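Local coordinates for TqaL (Neurospora crassa, PDB 7EEH), which is an iron-binding protein of the 2OG-Fe dioxygenase family, which belongs to the cupin class of beta-barrel folds, at residues B[208-213]-B[235-240]; B[89-94]-B[302-307]. The protein carries 1 engineered substitution. All coordinates share one frame; numbering follows the deposited sequence.

Overall arrangement
The two contacts join antiparallel strands in different sheets, on opposite sides of the chain's centre. Their own centres lie 29 Å apart, and their nearest atoms about 16 Å. Contact 2 adds strand 304-306 to the edge of the eight-stranded sheet; contact 1, nested within the loop that contact 2 closes, belongs to the three-stranded sheet of 231-236, 209-213 and 252-255. That last strand carries H253, which binds the iron (III) ion together with H184 and D186. Contact 1 is therefore near the metal: the side chain of T210 is about 7 Å from the ion and about 6 Å from a bound TRS molecule, probably from the crystallisation liquor.

Contact 1: residues B[208-213]-B[235-240]; sequences AVTFMH and VQHRHF
With chi1 at 86°, V235 holds CG1 between its own backbone N and carbonyl carbon, where the methyl runs up against CB of T210. T210 in turn sets OG1 beside its backbone N (chi1 -52°), on the side of H237. The T210 and V235 side chains lie alongside one another on the same face of the sheet, and T210 CB to V235 CG1, at 3.5 Å, is tighter than an ordinary van der Waals contact. L244, on strand 243-247, packs on both.

Two backbone hydrogen bonds fix this pair: T210 N to V235 O at 2.7 Å and V235 N to T210 O at 2.8 Å. The other face belongs to V209 and Q236, whose extended chain brings CG within 3.9 Å of V209 CG2. Its amide continues past this methyl, and NE2 is hydrogen-bonded to the carbonyl oxygens of S207 and L203.

Past V209 and Q236, where no direct bond joins A208 to H237, two waters bridge the chains. One is shared by T210 OG1 at 2.6 Å, H237 ND1 at 2.9 Å and A208 O at 2.8 Å, lying in the plane of the imidazole at its edge. The second water donates to A208 O and, at 2.7 Å, to H237 O. The far nitrogen of the imidazole, NE2, is bound by T193 O, so the ring is held at both nitrogens and its rotation is fixed.

A208 O thus accepts from two waters, and this buried network satisfies the threonine hydroxyl, the histidine ring and two carbonyls together. The chemistry implies that the polar groups of A208, T210 and H237 are coupled through ordered solvent, close to the metal site.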
loop_
_atom_site.group_PDB
_atom_site.type_symbol
_atom_site.label_atom_id
_atom_site.label_comp_id
_atom_site.label_asym_id
_atom_site.label_seq_id
_atom_site.Cartn_x
_atom_site.Cartn_y
_atom_site.Cartn_z
ATOM N N ALA B 208 -28.152 5.918 -20.650
ATOM C CA ALA B 208 -26.782 5.658 -21.106
ATOM C C ALA B 208 -26.148 4.477 -20.366
ATOM O O ALA B 208 -25.042 4.564 -19.832
ATOM C CB ALA B 208 -25.925 6.914 -20.976
ATOM N N VAL B 209 -26.866 3.353 -20.344
ATOM C CA VAL B 209 -26.406 2.124 -19.702
ATOM C C VAL B 209 -25.763 1.242 -20.762
ATOM O O VAL B 209 -26.331 1.054 -21.843
ATOM C CB VAL B 209 -27.563 1.390 -19.003
ATOM C CG1 VAL B 209 -27.164 -0.034 -18.645
ATOM C CG2 VAL B 209 -27.990 2.147 -17.749
ATOM N N THR B 210 -24.581 0.699 -20.460
ATOM C CA THR B 210 -23.906 -0.236 -21.358
ATOM C C THR B 210 -24.194 -1.650 -20.874
ATOM O O THR B 210 -23.884 -1.988 -19.724
ATOM C CB THR B 210 -22.397 0.017 -21.408
ATOM O OG1 THR B 210 -22.142 1.401 -21.691
ATOM C CG2 THR B 210 -21.711 -0.865 -22.469
ATOM N N PHE B 211 -24.829 -2.449 -21.730
ATOM C CA PHE B 211 -25.017 -3.877 -21.500
ATOM C C PHE B 211 -23.951 -4.647 -22.260
ATOM O O PHE B 211 -23.597 -4.285 -23.380
ATOM C CB PHE B 211 -26.405 -4.338 -21.960
ATOM C CG PHE B 211 -27.527 -3.613 -21.293
ATOM C CD1 PHE B 211 -27.996 -4.033 -20.063
ATOM C CD2 PHE B 211 -28.096 -2.494 -21.881
ATOM C CE1 PHE B 211 -29.025 -3.360 -19.425
ATOM C CE2 PHE B 211 -29.131 -1.809 -21.250
ATOM C CZ PHE B 211 -29.593 -2.248 -20.017
HETATM N N MSE B 212 -23.444 -5.709 -21.658
HETATM C CA MSE B 212 -22.605 -6.605 -22.423
HETATM C C MSE B 212 -23.232 -7.978 -22.439
HETATM O O MSE B 212 -23.803 -8.427 -21.441
HETATM C CB MSE B 212 -21.204 -6.648 -21.859
HETATM C CG MSE B 212 -20.466 -5.322 -22.038
HETATM SE SE MSE B 212 -18.972 -5.404 -20.837
HETATM C CE MSE B 212 -18.359 -7.127 -21.382
ATOM N N HIS B 213 -23.114 -8.631 -23.589
ATOM C CA HIS B 213 -23.820 -9.864 -23.879
ATOM C C HIS B 213 -22.806 -10.906 -24.318
ATOM O O HIS B 213 -21.717 -10.575 -24.795
ATOM C CB HIS B 213 -24.877 -9.657 -24.977
ATOM C CG HIS B 213 -25.557 -8.321 -24.932
ATOM N ND1 HIS B 213 -26.697 -8.090 -24.195
ATOM C CD2 HIS B 213 -25.257 -7.147 -25.536
ATOM C CE1 HIS B 213 -27.074 -6.833 -24.350
ATOM N NE2 HIS B 213 -26.212 -6.237 -25.155
ATOM N N VAL B 235 -23.619 -1.886 -16.894
ATOM C CA VAL B 235 -22.769 -0.838 -16.363
ATOM C C VAL B 235 -23.319 0.526 -16.766
ATOM O O VAL B 235 -24.019 0.658 -17.774
ATOM C CB VAL B 235 -21.321 -1.042 -16.845
ATOM C CG1 VAL B 235 -21.093 -0.415 -18.193
ATOM C CG2 VAL B 235 -20.411 -0.489 -15.857
ATOM N N GLN B 236 -23.010 1.546 -15.958
ATOM C CA GLN B 236 -23.499 2.897 -16.224
ATOM C C GLN B 236 -22.459 3.922 -15.782
ATOM O O GLN B 236 -22.251 4.114 -14.583
ATOM C CB GLN B 236 -24.823 3.144 -15.510
ATOM C CG GLN B 236 -25.459 4.476 -15.884
ATOM C CD GLN B 236 -26.597 4.857 -14.959
ATOM O OE1 GLN B 236 -26.510 4.681 -13.745
ATOM N NE2 GLN B 236 -27.675 5.373 -15.529
ATOM N N HIS B 237 -21.832 4.608 -16.734
ATOM C CA HIS B 237 -20.951 5.704 -16.364
ATOM C C HIS B 237 -21.765 6.820 -15.727
ATOM O O HIS B 237 -22.818 7.201 -16.240
ATOM C CB HIS B 237 -20.213 6.263 -17.575
ATOM C CG HIS B 237 -19.489 5.244 -18.399
ATOM N ND1 HIS B 237 -20.141 4.332 -19.198
ATOM C CD2 HIS B 237 -18.164 5.062 -18.625
ATOM C CE1 HIS B 237 -19.249 3.611 -19.859
ATOM N NE2 HIS B 237 -18.043 4.041 -19.536
ATOM N N ARG B 238 -21.279 7.351 -14.610
ATOM C CA ARG B 238 -21.936 8.492 -13.972
ATOM C C ARG B 238 -20.978 9.530 -13.416
ATOM O O ARG B 238 -21.396 10.671 -13.218
ATOM C CB ARG B 238 -22.862 8.029 -12.830
ATOM C CG ARG B 238 -23.587 6.710 -13.087
ATOM C CD ARG B 238 -24.098 6.059 -11.807
ATOM N NE ARG B 238 -24.682 7.035 -10.906
ATOM C CZ ARG B 238 -25.668 6.774 -10.056
ATOM N NH1 ARG B 238 -26.179 5.551 -9.993
ATOM N NH2 ARG B 238 -26.142 7.738 -9.268
ATOM N N HIS B 239 -19.731 9.198 -13.140
ATOM C CA HIS B 239 -18.822 10.102 -12.461
ATOM C C HIS B 239 -17.529 10.206 -13.249
ATOM O O HIS B 239 -17.082 9.238 -13.880
ATOM C CB HIS B 239 -18.532 9.624 -11.025
ATOM C CG HIS B 239 -19.764 9.431 -10.190
ATOM N ND1 HIS B 239 -20.164 8.196 -9.725
ATOM C CD2 HIS B 239 -20.688 10.316 -9.746
ATOM C CE1 HIS B 239 -21.276 8.329 -9.023
ATOM N NE2 HIS B 239 -21.617 9.605 -9.024
ATOM N N PHE B 240 -16.939 11.400 -13.197
ATOM C CA PHE B 240 -15.709 11.735 -13.893
ATOM C C PHE B 240 -14.706 10.588 -13.853
ATOM O O PHE B 240 -14.264 10.172 -12.780
ATOM C CB PHE B 240 -15.090 12.993 -13.261
ATOM C CG PHE B 240 -13.775 13.384 -13.858
ATOM C CD1 PHE B 240 -13.672 13.639 -15.216
ATOM C CD2 PHE B 240 -12.646 13.510 -13.066
ATOM C CE1 PHE B 240 -12.467 13.993 -15.787
ATOM C CE2 PHE B 240 -11.425 13.879 -13.617
ATOM C CZ PHE B 240 -11.333 14.119 -14.990
HETATM O O HOH W 1 -23.235 6.696 -18.898
HETATM O O HOH W 2 -22.643 3.178 -19.929
#

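Contact 2: residues B[89-94]-B[302-307]; sequences SVRRLE and PMEVPL
The E304 side chain touches S89, V90 and R91. Its CB lies against V90 O and R91 CB, and CG, anti to the backbone N (chi1 179°), has V90 O and S89 OG as its nearest neighbours, at similar range. A bend at the next torsion then brings the carboxylate to the edge of the R91 guanidinium. There NE of R91 meets E304 OE1 at 3.0 Å with an almost straight N-H (174°), while NH2 of R91 binds E304 OE2 at 3.2 Å, a side-on, two-nitrogen salt bridge. Because the guanidinium and carboxylate planes stand 56° apart, the oxygens lie near the arginine plane but are approached from above their own. S89 OG donates to E304 OE2 from that same face, at 2.8 Å. D84 pairs with the other end of the guanidinium, at NH1, and the serine hydroxyl is also hydrogen-bonded to T87 OG1.

The reverse face is apolar: V90 CG1 presses on V305 CG2 at 3.5 Å, and helix 128-141 covers the pair with L134 and Q131. Between the faces, V90 and V305 exchange both backbone bonds, and R92 N reaches M303 O at 2.9 Å; a water joins R92 O to M303 N. This is the pattern of an antiparallel edge strand, here the C-terminal strand 304-306 completing one side of the large sheet in a cupin-type fold.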
loop_
_atom_site.group_PDB
_atom_site.type_symbol
_atom_site.label_atom_id
_atom_site.label_comp_id
_atom_site.label_asym_id
_atom_site.label_seq_id
_atom_site.Cartn_x
_atom_site.Cartn_y
_atom_site.Cartn_z
ATOM N N SER B 89 6.217 2.934 -26.696
ATOM C CA SER B 89 5.656 4.272 -26.599
ATOM C C SER B 89 4.328 4.298 -27.345
ATOM O O SER B 89 3.941 3.329 -27.999
ATOM C CB SER B 89 6.623 5.311 -27.171
ATOM O OG SER B 89 6.948 5.000 -28.518
ATOM N N VAL B 90 3.619 5.411 -27.231
ATOM C CA VAL B 90 2.407 5.633 -28.006
ATOM C C VAL B 90 2.551 6.985 -28.692
ATOM O O VAL B 90 3.078 7.932 -28.099
ATOM C CB VAL B 90 1.139 5.560 -27.124
ATOM C CG1 VAL B 90 1.248 6.505 -25.971
ATOM C CG2 VAL B 90 -0.108 5.864 -27.936
ATOM N N ARG B 91 2.132 7.062 -29.957
ATOM C CA ARG B 91 2.377 8.243 -30.772
ATOM C C ARG B 91 1.140 8.575 -31.592
ATOM O O ARG B 91 0.338 7.699 -31.919
ATOM C CB ARG B 91 3.590 8.049 -31.707
ATOM C CG ARG B 91 3.293 7.309 -33.013
ATOM C CD ARG B 91 4.561 7.137 -33.870
ATOM N NE ARG B 91 5.661 6.645 -33.054
ATOM C CZ ARG B 91 6.030 5.370 -32.994
ATOM N NH1 ARG B 91 5.414 4.457 -33.733
ATOM N NH2 ARG B 91 7.023 5.013 -32.193
ATOM N N ARG B 92 0.995 9.856 -31.923
ATOM C CA ARG B 92 -0.078 10.295 -32.801
ATOM C C ARG B 92 0.291 9.975 -34.241
ATOM O O ARG B 92 1.402 10.282 -34.681
ATOM C CB ARG B 92 -0.316 11.798 -32.636
ATOM C CG ARG B 92 -1.383 12.377 -33.552
ATOM C CD ARG B 92 -2.756 11.913 -33.131
ATOM N NE ARG B 92 -3.816 12.501 -33.937
ATOM C CZ ARG B 92 -4.366 13.684 -33.686
ATOM N NH1 ARG B 92 -3.966 14.397 -32.644
ATOM N NH2 ARG B 92 -5.325 14.152 -34.469
ATOM N N LEU B 93 -0.637 9.372 -34.973
ATOM C CA LEU B 93 -0.452 9.065 -36.385
ATOM C C LEU B 93 -1.152 10.105 -37.253
ATOM O O LEU B 93 -2.065 10.798 -36.812
ATOM C CB LEU B 93 -1.005 7.685 -36.723
ATOM C CG LEU B 93 -0.466 6.503 -35.933
ATOM C CD1 LEU B 93 -1.218 5.257 -36.348
ATOM C CD2 LEU B 93 1.013 6.350 -36.198
ATOM N N GLU B 94 -0.719 10.183 -38.510
ATOM C CA GLU B 94 -1.310 11.099 -39.473
ATOM C C GLU B 94 -2.761 10.724 -39.750
ATOM O O GLU B 94 -3.186 9.577 -39.557
ATOM C CB GLU B 94 -0.528 11.066 -40.788
ATOM C CG GLU B 94 -0.627 9.717 -41.485
ATOM C CD GLU B 94 -0.115 9.747 -42.914
ATOM O OE1 GLU B 94 0.325 10.822 -43.361
ATOM O OE2 GLU B 94 -0.150 8.689 -43.581
ATOM N N PRO B 302 2.260 16.410 -33.824
ATOM C CA PRO B 302 3.031 15.270 -33.336
ATOM C C PRO B 302 2.813 15.066 -31.848
ATOM O O PRO B 302 2.479 15.997 -31.115
ATOM C CB PRO B 302 4.477 15.669 -33.641
ATOM C CG PRO B 302 4.446 17.160 -33.490
ATOM C CD PRO B 302 3.125 17.581 -34.071
HETATM N N MSE B 303 2.992 13.822 -31.418
HETATM C CA MSE B 303 2.834 13.454 -30.020
HETATM C C MSE B 303 3.419 12.068 -29.802
HETATM O O MSE B 303 3.160 11.145 -30.573
HETATM C CB MSE B 303 1.357 13.515 -29.619
HETATM C CG MSE B 303 1.107 13.366 -28.138
HETATM SE SE MSE B 303 0.723 11.512 -27.638
HETATM C CE MSE B 303 -0.889 11.833 -26.869
ATOM N N GLU B 304 4.251 11.922 -28.772
ATOM C CA GLU B 304 4.787 10.611 -28.440
ATOM C C GLU B 304 5.176 10.603 -26.973
ATOM O O GLU B 304 5.883 11.505 -26.520
ATOM C CB GLU B 304 5.991 10.258 -29.318
ATOM C CG GLU B 304 6.597 8.901 -28.991
ATOM C CD GLU B 304 7.212 8.213 -30.194
ATOM O OE1 GLU B 304 7.019 8.683 -31.335
ATOM O OE2 GLU B 304 7.878 7.181 -29.994
ATOM N N VAL B 305 4.692 9.612 -26.231
ATOM C CA VAL B 305 5.027 9.481 -24.815
ATOM C C VAL B 305 5.420 8.034 -24.558
ATOM O O VAL B 305 4.891 7.124 -25.209
ATOM C CB VAL B 305 3.869 9.906 -23.890
ATOM C CG1 VAL B 305 3.480 11.357 -24.136
ATOM C CG2 VAL B 305 2.671 8.996 -24.045
ATOM N N PRO B 306 6.340 7.776 -23.633
ATOM C CA PRO B 306 6.693 6.390 -23.314
ATOM C C PRO B 306 5.553 5.672 -22.611
ATOM O O PRO B 306 4.775 6.277 -21.875
ATOM C CB PRO B 306 7.908 6.537 -22.389
ATOM C CG PRO B 306 7.816 7.929 -21.846
ATOM C CD PRO B 306 7.192 8.749 -22.929
ATOM N N LEU B 307 5.450 4.364 -22.866
ATOM C CA LEU B 307 4.520 3.526 -22.114
ATOM C C LEU B 307 5.100 3.123 -20.773
ATOM O O LEU B 307 4.352 2.920 -19.812
ATOM C CB LEU B 307 4.170 2.261 -22.897
ATOM C CG LEU B 307 3.276 2.423 -24.115
ATOM C CD1 LEU B 307 3.283 1.146 -24.935
ATOM C CD2 LEU B 307 1.875 2.775 -23.669
HETATM O O HOH W 3 3.453 11.803 -33.582
#